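Local coordinates for PhiH1 repressor-like protein (Haloarcula marismortui ATCC 43049, PDB 3B73) that is of uncharacterised function but, as a winged helix-turn-helix protein resembling a phage repressor, probably binds DNA and regulates transcription, at residues S29-E32 with L33-D37; R40-K43 with S44-S47; W10-I13 with W14-R17; R49-K52 with L53-D57. One frame throughout, in Å; residues are numbered along the deposited sequence.

Contact 1 (S29-E32 with L33-D37); sequences SPKE and LEDRD
Glu32 carries CG between its own backbone N and carbonyl carbon (chi1 70°) and bends again at the next bond (chi2 80°), which curls the carboxylate back to Ser29 N and over Leu33, with OE2 3.6 Å from CG of Leu33. The same oxygen accepts from Ser29 N at 3.1 Å, met on its anti side and 15° out of the carboxylate plane. OE1 takes a proton from a water that in turn accepts from Arg36 NE, a bridge across one turn; the guanidinium of Arg36 has its main partner in Glu24. With an alanine here Ser29 N is likely to lose this acceptor and the water one of its mates. Along the backbone, Leu33 N reaches Ser29 O at 3.0 Å and Glu34 N reaches Pro30 O at 2.9 Å, whereas the bonds from Asp35 N to the carbonyls of Lys31 and Glu32 are weak. Ser29 is the N-cap residue of the short helix 30-34, which precedes the probable recognition helix. Glu32 OE2 takes its amide, one of the two bonds of a capping box; the other, from the Ser29 side chain, is not made.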
loop_
_atom_site.group_PDB
_atom_site.type_symbol
_atom_site.label_atom_id
_atom_site.label_comp_id
_atom_site.label_asym_id
_atom_site.label_seq_id
_atom_site.Cartn_x
_atom_site.Cartn_y
_atom_site.Cartn_z
ATOM N N SER B 29 0.318 -18.241 4.916
ATOM C CA SER B 29 1.029 -19.162 4.043
ATOM C C SER B 29 0.529 -18.873 2.637
ATOM O O SER B 29 -0.539 -18.292 2.473
ATOM C CB SER B 29 0.743 -20.610 4.448
ATOM O OG SER B 29 -0.647 -20.807 4.625
ATOM N N PRO B 30 1.299 -19.269 1.617
ATOM C CA PRO B 30 0.978 -18.837 0.254
ATOM C C PRO B 30 -0.433 -19.233 -0.160
ATOM O O PRO B 30 -1.224 -18.370 -0.573
ATOM C CB PRO B 30 2.009 -19.579 -0.597
ATOM C CG PRO B 30 3.123 -19.889 0.347
ATOM C CD PRO B 30 2.455 -20.184 1.647
ATOM N N LYS B 31 -0.745 -20.521 -0.043
ATOM C CA LYS B 31 -2.043 -21.028 -0.485
ATOM C C LYS B 31 -3.196 -20.245 0.151
ATOM O O LYS B 31 -4.084 -19.766 -0.548
ATOM C CB LYS B 31 -2.183 -22.541 -0.227
ATOM C CG LYS B 31 -3.327 -23.213 -1.010
ATOM C CD LYS B 31 -3.280 -24.744 -0.899
ATOM C CE LYS B 31 -1.960 -25.321 -1.426
ATOM N NZ LYS B 31 -1.760 -26.764 -1.071
ATOM N N GLU B 32 -3.190 -20.091 1.471
ATOM C CA GLU B 32 -4.302 -19.382 2.099
ATOM C C GLU B 32 -4.331 -17.854 1.819
ATOM O O GLU B 32 -5.400 -17.239 1.807
ATOM C CB GLU B 32 -4.403 -19.720 3.598
ATOM C CG GLU B 32 -3.304 -19.161 4.475
ATOM C CD GLU B 32 -3.525 -17.694 4.815
ATOM O OE1 GLU B 32 -4.660 -17.190 4.619
ATOM O OE2 GLU B 32 -2.560 -17.049 5.279
ATOM N N LEU B 33 -3.171 -17.244 1.579
ATOM C CA LEU B 33 -3.145 -15.820 1.237
ATOM C C LEU B 33 -3.715 -15.606 -0.155
ATOM O O LEU B 33 -4.488 -14.664 -0.389
ATOM C CB LEU B 33 -1.724 -15.269 1.319
ATOM C CG LEU B 33 -1.274 -14.926 2.739
ATOM C CD1 LEU B 33 0.233 -14.746 2.766
ATOM C CD2 LEU B 33 -2.003 -13.668 3.246
ATOM N N GLU B 34 -3.309 -16.490 -1.068
ATOM C CA GLU B 34 -3.814 -16.551 -2.443
ATOM C C GLU B 34 -5.350 -16.528 -2.499
ATOM O O GLU B 34 -5.964 -15.862 -3.343
ATOM C CB GLU B 34 -3.272 -17.828 -3.111
ATOM C CG GLU B 34 -3.911 -18.167 -4.428
ATOM C CD GLU B 34 -3.791 -17.029 -5.399
ATOM O OE1 GLU B 34 -2.749 -16.344 -5.355
ATOM O OE2 GLU B 34 -4.735 -16.810 -6.189
ATOM N N ASP B 35 -5.971 -17.240 -1.571
ATOM C CA ASP B 35 -7.420 -17.410 -1.590
ATOM C C ASP B 35 -8.202 -16.202 -1.079
ATOM O O ASP B 35 -9.423 -16.176 -1.181
ATOM C CB ASP B 35 -7.814 -18.673 -0.815
ATOM C CG ASP B 35 -7.281 -19.940 -1.462
ATOM O OD1 ASP B 35 -7.191 -19.969 -2.710
ATOM O OD2 ASP B 35 -6.945 -20.899 -0.730
ATOM N N ARG B 36 -7.508 -15.211 -0.525
ATOM C CA ARG B 36 -8.158 -13.981 -0.076
ATOM C C ARG B 36 -8.634 -13.124 -1.261
ATOM O O ARG B 36 -7.986 -13.091 -2.312
ATOM C CB ARG B 36 -7.187 -13.185 0.783
ATOM C CG ARG B 36 -6.959 -13.781 2.139
ATOM C CD ARG B 36 -8.192 -13.549 2.972
ATOM N NE ARG B 36 -7.834 -13.110 4.316
ATOM C CZ ARG B 36 -8.309 -12.010 4.893
ATOM N NH1 ARG B 36 -7.929 -11.677 6.123
ATOM N NH2 ARG B 36 -9.181 -11.251 4.250
ATOM N N ASP B 37 -9.759 -12.427 -1.102
ATOM C CA ASP B 37 -10.265 -11.580 -2.190
ATOM C C ASP B 37 -9.297 -10.441 -2.448
ATOM O O ASP B 37 -9.143 -9.968 -3.580
ATOM C CB ASP B 37 -11.637 -10.995 -1.846
ATOM C CG ASP B 37 -12.773 -11.974 -2.090
ATOM O OD1 ASP B 37 -12.524 -13.200 -2.068
ATOM O OD2 ASP B 37 -13.918 -11.517 -2.300
HETATM O O HOH W 1 -6.466 -15.327 5.967
#

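Contact 2 (R40-K43 with S44-S47); sequences RISK and SSVS. With SO4 (sulfate ion), chain D.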
loop_
_atom_site.group_PDB
_atom_site.type_symbol
_atom_site.label_atom_id
_atom_site.label_comp_id
_atom_site.label_asym_id
_atom_site.label_seq_id
_atom_site.Cartn_x
_atom_site.Cartn_y
_atom_site.Cartn_z
ATOM N N ARG B 40 -4.602 -10.133 -5.262
ATOM C CA ARG B 40 -4.828 -10.308 -6.700
ATOM C C ARG B 40 -3.538 -10.698 -7.431
ATOM O O ARG B 40 -3.356 -10.384 -8.605
ATOM C CB ARG B 40 -5.393 -9.017 -7.297
ATOM C CG ARG B 40 -6.470 -8.337 -6.435
ATOM C CD ARG B 40 -7.765 -9.129 -6.442
ATOM N NE ARG B 40 -8.211 -9.338 -7.812
ATOM C CZ ARG B 40 -9.056 -10.289 -8.200
ATOM N NH1 ARG B 40 -9.562 -11.141 -7.318
ATOM N NH2 ARG B 40 -9.392 -10.390 -9.479
ATOM N N ILE B 41 -2.619 -11.338 -6.720
ATOM C CA ILE B 41 -1.441 -11.905 -7.363
ATOM C C ILE B 41 -1.447 -13.411 -7.130
ATOM O O ILE B 41 -2.199 -13.908 -6.274
ATOM C CB ILE B 41 -0.117 -11.277 -6.865
ATOM C CG1 ILE B 41 -0.017 -11.349 -5.342
ATOM C CG2 ILE B 41 -0.019 -9.812 -7.315
ATOM C CD1 ILE B 41 1.353 -10.975 -4.785
ATOM N N SER B 42 -0.623 -14.129 -7.895
ATOM C CA SER B 42 -0.581 -15.598 -7.876
ATOM C C SER B 42 0.113 -16.166 -6.640
ATOM O O SER B 42 0.882 -15.475 -5.943
ATOM C CB SER B 42 0.130 -16.131 -9.128
ATOM O OG SER B 42 1.533 -15.873 -9.067
ATOM N N LYS B 43 -0.146 -17.446 -6.391
ATOM C CA LYS B 43 0.428 -18.145 -5.254
ATOM C C LYS B 43 1.955 -18.053 -5.285
ATOM O O LYS B 43 2.595 -17.883 -4.237
ATOM C CB LYS B 43 -0.070 -19.608 -5.190
ATOM C CG LYS B 43 0.360 -20.387 -3.913
ATOM C CD LYS B 43 0.081 -21.913 -3.992
ATOM C CE LYS B 43 0.915 -22.708 -2.971
ATOM N NZ LYS B 43 0.480 -24.140 -2.813
ATOM N N SER B 44 2.546 -18.137 -6.476
ATOM C CA SER B 44 4.002 -18.036 -6.578
ATOM C C SER B 44 4.465 -16.605 -6.282
ATOM O O SER B 44 5.536 -16.389 -5.697
ATOM C CB SER B 44 4.504 -18.517 -7.948
ATOM O OG SER B 44 3.858 -17.824 -9.001
ATOM N N SER B 45 3.658 -15.622 -6.678
ATOM C CA SER B 45 4.008 -14.230 -6.413
ATOM C C SER B 45 3.944 -13.974 -4.923
ATOM O O SER B 45 4.827 -13.327 -4.356
ATOM C CB SER B 45 3.067 -13.273 -7.137
ATOM O OG SER B 45 3.272 -13.357 -8.526
ATOM N N VAL B 46 2.887 -14.488 -4.296
ATOM C CA VAL B 46 2.753 -14.381 -2.854
ATOM C C VAL B 46 3.984 -14.956 -2.187
ATOM O O VAL B 46 4.545 -14.331 -1.287
ATOM C CB VAL B 46 1.493 -15.096 -2.331
ATOM C CG1 VAL B 46 1.467 -15.071 -0.780
ATOM C CG2 VAL B 46 0.252 -14.455 -2.926
ATOM N N SER B 47 4.396 -16.155 -2.606
ATOM C CA SER B 47 5.624 -16.752 -2.064
ATOM C C SER B 47 6.827 -15.830 -2.209
ATOM O O SER B 47 7.638 -15.690 -1.278
ATOM C CB SER B 47 5.929 -18.099 -2.722
ATOM O OG SER B 47 5.058 -19.092 -2.216
HETATM S S SO4 D . 0.302 -12.255 -10.906
HETATM O O1 SO4 D . 0.582 -10.826 -10.779
HETATM O O2 SO4 D . 0.953 -12.785 -12.114
HETATM O O3 SO4 D . 0.843 -12.943 -9.733
HETATM O O4 SO4 D . -1.155 -12.426 -10.983
#
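The N-terminus of helix 43-55, probably the recognition helix of the winged helix-turn-helix, holds a sulfate ion, likely acquired from the crystallisation liquor. Ser42, the N-cap residue, and Ser45, one turn on, meet at the ion's O3. That oxygen receives the backbone N-H of Ser42 at 2.6 Å in a nearly straight bond (170°), and Ser45 OG donates to it at 2.7 Å. Ser45 keeps OG beside its own backbone N (chi1 -68°), which turns the hydroxyl to the ion; Arg48 offers it a further, weak bond. Ser42 OG and Ser44 OG share a hydrogen bond of 3.0 Å in which either may be the donor. The helix dipole and these donors would be expected to favour an anion here, consistent with a place where a DNA phosphate could lie.

Ile41 covers the apolar side: its CD1 packs on Ser45 CB at 3.7 Å, and its CG1 touches Val46 CG2 at 3.9 Å, the two side chains meeting at a slant. Cutting Ile41 back to alanine would probably open a gap beside Ser45 CB and deprive Val46 CG2 of this neighbour. Behind them the first helical turn is closed by Val46 N bonding to Ser42 O at 2.8 Å and Ser47 N to Lys43 O at 3.0 Å. Ile41 also touches Trp14 of helix 13-25, while Val46 rests on Leu33 and Ser47 on Pro30, both of helix 30-34.

Contact 3 (W10-I13 with W14-R17); sequences WMTI and WDDR
Ile13 lays its CG2 methyl over one face of the Trp14 indole, a CH-pi contact in which the methyl carbon lies 3.7 Å from the centroid of the five-membered ring and only 9° off its normal. Two torsions fit methyl to ring: CG1 of Ile13 is anti to the backbone N (chi1 -168°), which leaves CG2 between N and carbonyl carbon, and Trp14 swings CG beside its own backbone N. The other branch of Ile13 runs toward Arg17, whose NH2 is 4.0 Å from CG1; that guanidinium is engaged chiefly by Asp16 of the second subunit.

Asp15 folds back to the residues before the helix. Its OD2 accepts from Thr12 N at 2.9 Å in a fairly straight bond, the donor standing well above the carboxylate plane, 56° out of it. In return, Thr12 OG1 accepts weakly from Asp15 N at 3.5 Å and also weakly from Trp14 N. This reciprocal pair is a capping box, with Thr12 as N-cap of helix 13-25, the first long helix of the winged helix-turn-helix domain. OD2 also binds Arg49 of helix 43-55 in a salt bridge, so one buried oxygen serves both the cap and the neighbouring helix.

Met11, a selenomethionine, brings its CE to 3.5 Å from Asp15 CB and 3.4 Å from Asp16 OD1. The Asp16 carboxylate is held by Tyr76 and Arg5, and its OD2 pairs with Arg17 of the second subunit.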
loop_
_atom_site.group_PDB
_atom_site.type_symbol
_atom_site.label_atom_id
_atom_site.label_comp_id
_atom_site.label_asym_id
_atom_site.label_seq_id
_atom_site.Cartn_x
_atom_site.Cartn_y
_atom_site.Cartn_z
ATOM N N TRP B 10 11.481 -0.885 -2.549
ATOM C CA TRP B 10 11.395 -2.269 -3.012
ATOM C C TRP B 10 10.001 -2.889 -2.808
ATOM O O TRP B 10 9.784 -4.037 -3.167
ATOM C CB TRP B 10 12.399 -3.123 -2.251
ATOM C CG TRP B 10 12.218 -2.998 -0.768
ATOM C CD1 TRP B 10 12.801 -2.078 0.056
ATOM C CD2 TRP B 10 11.374 -3.805 0.060
ATOM N NE1 TRP B 10 12.360 -2.254 1.348
ATOM C CE2 TRP B 10 11.490 -3.312 1.380
ATOM C CE3 TRP B 10 10.526 -4.908 -0.184
ATOM C CZ2 TRP B 10 10.799 -3.880 2.460
ATOM C CZ3 TRP B 10 9.832 -5.475 0.902
ATOM C CH2 TRP B 10 9.969 -4.952 2.201
HETATM N N MSE B 11 9.066 -2.142 -2.232
HETATM C CA MSE B 11 7.773 -2.733 -1.894
HETATM C C MSE B 11 6.776 -2.635 -3.030
HETATM O O MSE B 11 6.887 -1.776 -3.900
HETATM C CB MSE B 11 7.183 -2.115 -0.619
HETATM C CG MSE B 11 8.001 -2.345 0.623
HETATM SE SE MSE B 11 7.127 -1.528 2.162
HETATM C CE MSE B 11 5.730 -2.788 2.365
ATOM N N THR B 12 5.804 -3.544 -3.012
ATOM C CA THR B 12 4.659 -3.498 -3.901
ATOM C C THR B 12 3.431 -3.309 -3.037
ATOM O O THR B 12 3.479 -3.417 -1.814
ATOM C CB THR B 12 4.477 -4.831 -4.664
ATOM O OG1 THR B 12 4.145 -5.875 -3.733
ATOM C CG2 THR B 12 5.767 -5.199 -5.401
ATOM N N ILE B 13 2.305 -3.066 -3.661
ATOM C CA ILE B 13 1.120 -2.790 -2.866
ATOM C C ILE B 13 0.671 -4.054 -2.132
ATOM O O ILE B 13 0.059 -3.974 -1.066
ATOM C CB ILE B 13 0.000 -2.160 -3.731
ATOM C CG1 ILE B 13 -1.106 -1.602 -2.835
ATOM C CG2 ILE B 13 -0.510 -3.164 -4.737
ATOM C CD1 ILE B 13 -1.997 -0.648 -3.493
ATOM N N TRP B 14 1.023 -5.220 -2.687
ATOM C CA TRP B 14 0.582 -6.500 -2.154
ATOM C C TRP B 14 1.312 -6.822 -0.872
ATOM O O TRP B 14 0.807 -7.555 -0.026
ATOM C CB TRP B 14 0.714 -7.615 -3.213
ATOM C CG TRP B 14 -0.004 -7.185 -4.466
ATOM C CD1 TRP B 14 0.564 -6.824 -5.658
ATOM C CD2 TRP B 14 -1.423 -6.957 -4.611
ATOM N NE1 TRP B 14 -0.422 -6.413 -6.540
ATOM C CE2 TRP B 14 -1.644 -6.495 -5.923
ATOM C CE3 TRP B 14 -2.522 -7.134 -3.768
ATOM C CZ2 TRP B 14 -2.925 -6.198 -6.411
ATOM C CZ3 TRP B 14 -3.787 -6.827 -4.251
ATOM C CH2 TRP B 14 -3.974 -6.367 -5.561
ATOM N N ASP B 15 2.495 -6.246 -0.725
ATOM C CA ASP B 15 3.207 -6.277 0.542
ATOM C C ASP B 15 2.373 -5.756 1.727
ATOM O O ASP B 15 2.371 -6.385 2.788
ATOM C CB ASP B 15 4.521 -5.494 0.427
ATOM C CG ASP B 15 5.511 -6.171 -0.510
ATOM O OD1 ASP B 15 5.343 -7.390 -0.767
ATOM O OD2 ASP B 15 6.430 -5.487 -1.006
ATOM N N ASP B 16 1.695 -4.621 1.551
ATOM C CA ASP B 16 0.905 -4.034 2.635
ATOM C C ASP B 16 -0.263 -4.960 2.911
ATOM O O ASP B 16 -0.594 -5.231 4.073
ATOM C CB ASP B 16 0.382 -2.626 2.279
ATOM C CG ASP B 16 1.358 -1.508 2.666
ATOM O OD1 ASP B 16 2.543 -1.783 2.939
ATOM O OD2 ASP B 16 0.952 -0.335 2.669
ATOM N N ARG B 17 -0.862 -5.468 1.839
ATOM C CA ARG B 17 -1.986 -6.390 1.973
ATOM C C ARG B 17 -1.567 -7.635 2.718
ATOM O O ARG B 17 -2.214 -8.043 3.682
ATOM C CB ARG B 17 -2.566 -6.776 0.613
ATOM C CG ARG B 17 -3.132 -5.609 -0.151
ATOM C CD ARG B 17 -4.183 -4.858 0.653
ATOM N NE ARG B 17 -4.314 -3.559 0.040
ATOM C CZ ARG B 17 -3.858 -2.434 0.568
ATOM N NH1 ARG B 17 -3.315 -2.419 1.773
ATOM N NH2 ARG B 17 -3.979 -1.315 -0.111
#

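Contact 4 (R49-K52 with L53-D57); sequences RLKK and LADHD
Successive i+4 backbone bonds run through the last turns of the helix, from Leu53 N to Arg49 O at 2.8 Å, then from Ala54 N to Leu50 O, Asp55 N to Lys51 O and His56 N to Lys52 O. On the outer side Lys51 and Asp55 form a loose salt bridge, NZ to OD2 at 3.4 Å. Lys51 starts with CG opposite its backbone N and then bends (chi2 -90°), which carries its tail across the carboxylate; CD also comes within 3.4 Å of OD2. Lys52 and His56 run alongside each other in the same direction, and the carbonyl O of Lys52 sits at the edge of the imidazole, 3.0 Å from CD2. The ring also stacks with Trp10. Leu53 is buried, its CD1 3.4 Å from Arg49 O, and its side chain packs on Leu58 and Leu59. The Arg49 guanidinium, salt-bridged to Asp15, has Lys52 CB above one face, displaced toward its rim. At the C-terminal end of the helix Asp57 N bonds to Ala54 O, and Asp57 takes a positive phi (58°). With Leu58 N returning to Leu53 O, this makes a Schellman motif, which ends helix 43-55 and turns the chain toward strand 59-62, the first strand of the probable wing.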
loop_
_atom_site.group_PDB
_atom_site.type_symbol
_atom_site.label_atom_id
_atom_site.label_comp_id
_atom_site.label_asym_id
_atom_site.label_seq_id
_atom_site.Cartn_x
_atom_site.Cartn_y
_atom_site.Cartn_z
ATOM N N ARG B 49 6.791 -12.477 -2.509
ATOM C CA ARG B 49 6.619 -11.361 -1.584
ATOM C C ARG B 49 6.861 -11.791 -0.144
ATOM O O ARG B 49 7.484 -11.056 0.639
ATOM C CB ARG B 49 5.231 -10.731 -1.722
ATOM C CG ARG B 49 4.960 -10.151 -3.094
ATOM C CD ARG B 49 6.185 -9.520 -3.725
ATOM N NE ARG B 49 6.754 -8.403 -2.963
ATOM C CZ ARG B 49 7.799 -7.699 -3.385
ATOM N NH1 ARG B 49 8.365 -8.013 -4.541
ATOM N NH2 ARG B 49 8.291 -6.692 -2.668
ATOM N N LEU B 50 6.387 -12.980 0.220
ATOM C CA LEU B 50 6.668 -13.489 1.574
ATOM C C LEU B 50 8.181 -13.563 1.832
ATOM O O LEU B 50 8.682 -13.115 2.883
ATOM C CB LEU B 50 6.010 -14.859 1.807
ATOM C CG LEU B 50 4.481 -14.835 1.939
ATOM C CD1 LEU B 50 3.930 -16.249 1.874
ATOM C CD2 LEU B 50 4.028 -14.110 3.234
ATOM N N LYS B 51 8.905 -14.135 0.871
ATOM C CA LYS B 51 10.354 -14.281 0.998
ATOM C C LYS B 51 10.975 -12.896 1.156
ATOM O O LYS B 51 11.884 -12.697 1.974
ATOM C CB LYS B 51 10.935 -15.024 -0.214
ATOM C CG LYS B 51 12.198 -15.841 0.070
ATOM C CD LYS B 51 13.460 -15.011 -0.129
ATOM C CE LYS B 51 14.729 -15.856 -0.012
ATOM N NZ LYS B 51 15.954 -15.037 -0.292
ATOM N N LYS B 52 10.447 -11.932 0.399
ATOM C CA LYS B 52 10.981 -10.570 0.414
ATOM C C LYS B 52 10.724 -9.881 1.759
ATOM O O LYS B 52 11.627 -9.303 2.354
ATOM C CB LYS B 52 10.356 -9.750 -0.706
ATOM C CG LYS B 52 11.193 -8.562 -1.165
ATOM C CD LYS B 52 12.180 -9.001 -2.222
ATOM C CE LYS B 52 12.897 -7.830 -2.839
ATOM N NZ LYS B 52 14.129 -8.303 -3.527
ATOM N N LEU B 53 9.486 -9.959 2.235
ATOM C CA LEU B 53 9.136 -9.395 3.526
ATOM C C LEU B 53 9.992 -9.989 4.642
ATOM O O LEU B 53 10.384 -9.269 5.570
ATOM C CB LEU B 53 7.633 -9.574 3.797
ATOM C CG LEU B 53 6.794 -8.698 2.855
ATOM C CD1 LEU B 53 5.377 -9.233 2.638
ATOM C CD2 LEU B 53 6.815 -7.252 3.314
ATOM N N ALA B 54 10.295 -11.287 4.547
ATOM C CA ALA B 54 11.118 -11.948 5.562
ATOM C C ALA B 54 12.564 -11.465 5.493
ATOM O O ALA B 54 13.217 -11.270 6.531
ATOM C CB ALA B 54 11.043 -13.469 5.437
ATOM N N ASP B 55 13.057 -11.255 4.274
ATOM C CA ASP B 55 14.409 -10.722 4.083
ATOM C C ASP B 55 14.528 -9.379 4.746
ATOM O O ASP B 55 15.592 -9.038 5.272
ATOM C CB ASP B 55 14.743 -10.596 2.593
ATOM C CG ASP B 55 14.864 -11.960 1.905
ATOM O OD1 ASP B 55 14.989 -12.976 2.622
ATOM O OD2 ASP B 55 14.846 -12.015 0.653
ATOM N N HIS B 56 13.437 -8.616 4.714
ATOM C CA HIS B 56 13.426 -7.276 5.296
ATOM C C HIS B 56 12.932 -7.284 6.738
ATOM O O HIS B 56 12.654 -6.238 7.311
ATOM C CB HIS B 56 12.608 -6.326 4.426
ATOM C CG HIS B 56 13.233 -6.061 3.096
ATOM N ND1 HIS B 56 14.013 -4.950 2.850
ATOM C CD2 HIS B 56 13.220 -6.771 1.943
ATOM C CE1 HIS B 56 14.442 -4.983 1.602
ATOM N NE2 HIS B 56 13.972 -6.074 1.027
ATOM N N ASP B 57 12.831 -8.481 7.308
ATOM C CA ASP B 57 12.489 -8.658 8.716
ATOM C C ASP B 57 11.149 -8.039 9.104
ATOM O O ASP B 57 10.943 -7.678 10.248
ATOM C CB ASP B 57 13.614 -8.128 9.614
ATOM C CG ASP B 57 14.639 -9.202 9.964
ATOM O OD1 ASP B 57 15.165 -9.886 9.051
ATOM O OD2 ASP B 57 14.915 -9.363 11.170
#

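In the fold
Contacts 2 and 4 occupy the start and end of helix 43-55, their centres about 13 Å apart, and the other two contacts pack against it. Contact 1 abuts contact 2, with centres about 8 Å apart, and reaches contact 4 where Leu33 CD1 lies 3.9 Å from Leu50 CD2. Contact 3 touches contacts 2 and 4: Trp14 CD1 meets Ile41 CG2 at 3.5 Å, and at the helix end Trp10 CZ2 lies 3.3 Å from His56 CG. Contacts 1 and 3 do not touch, their nearest atoms being about 6 Å apart. The sulfate belongs to contact 2, at the presumed DNA-facing helix start. Contact 3 has most of the second-subunit contacts, with one residue each of contacts 1 and 2 also reaching it.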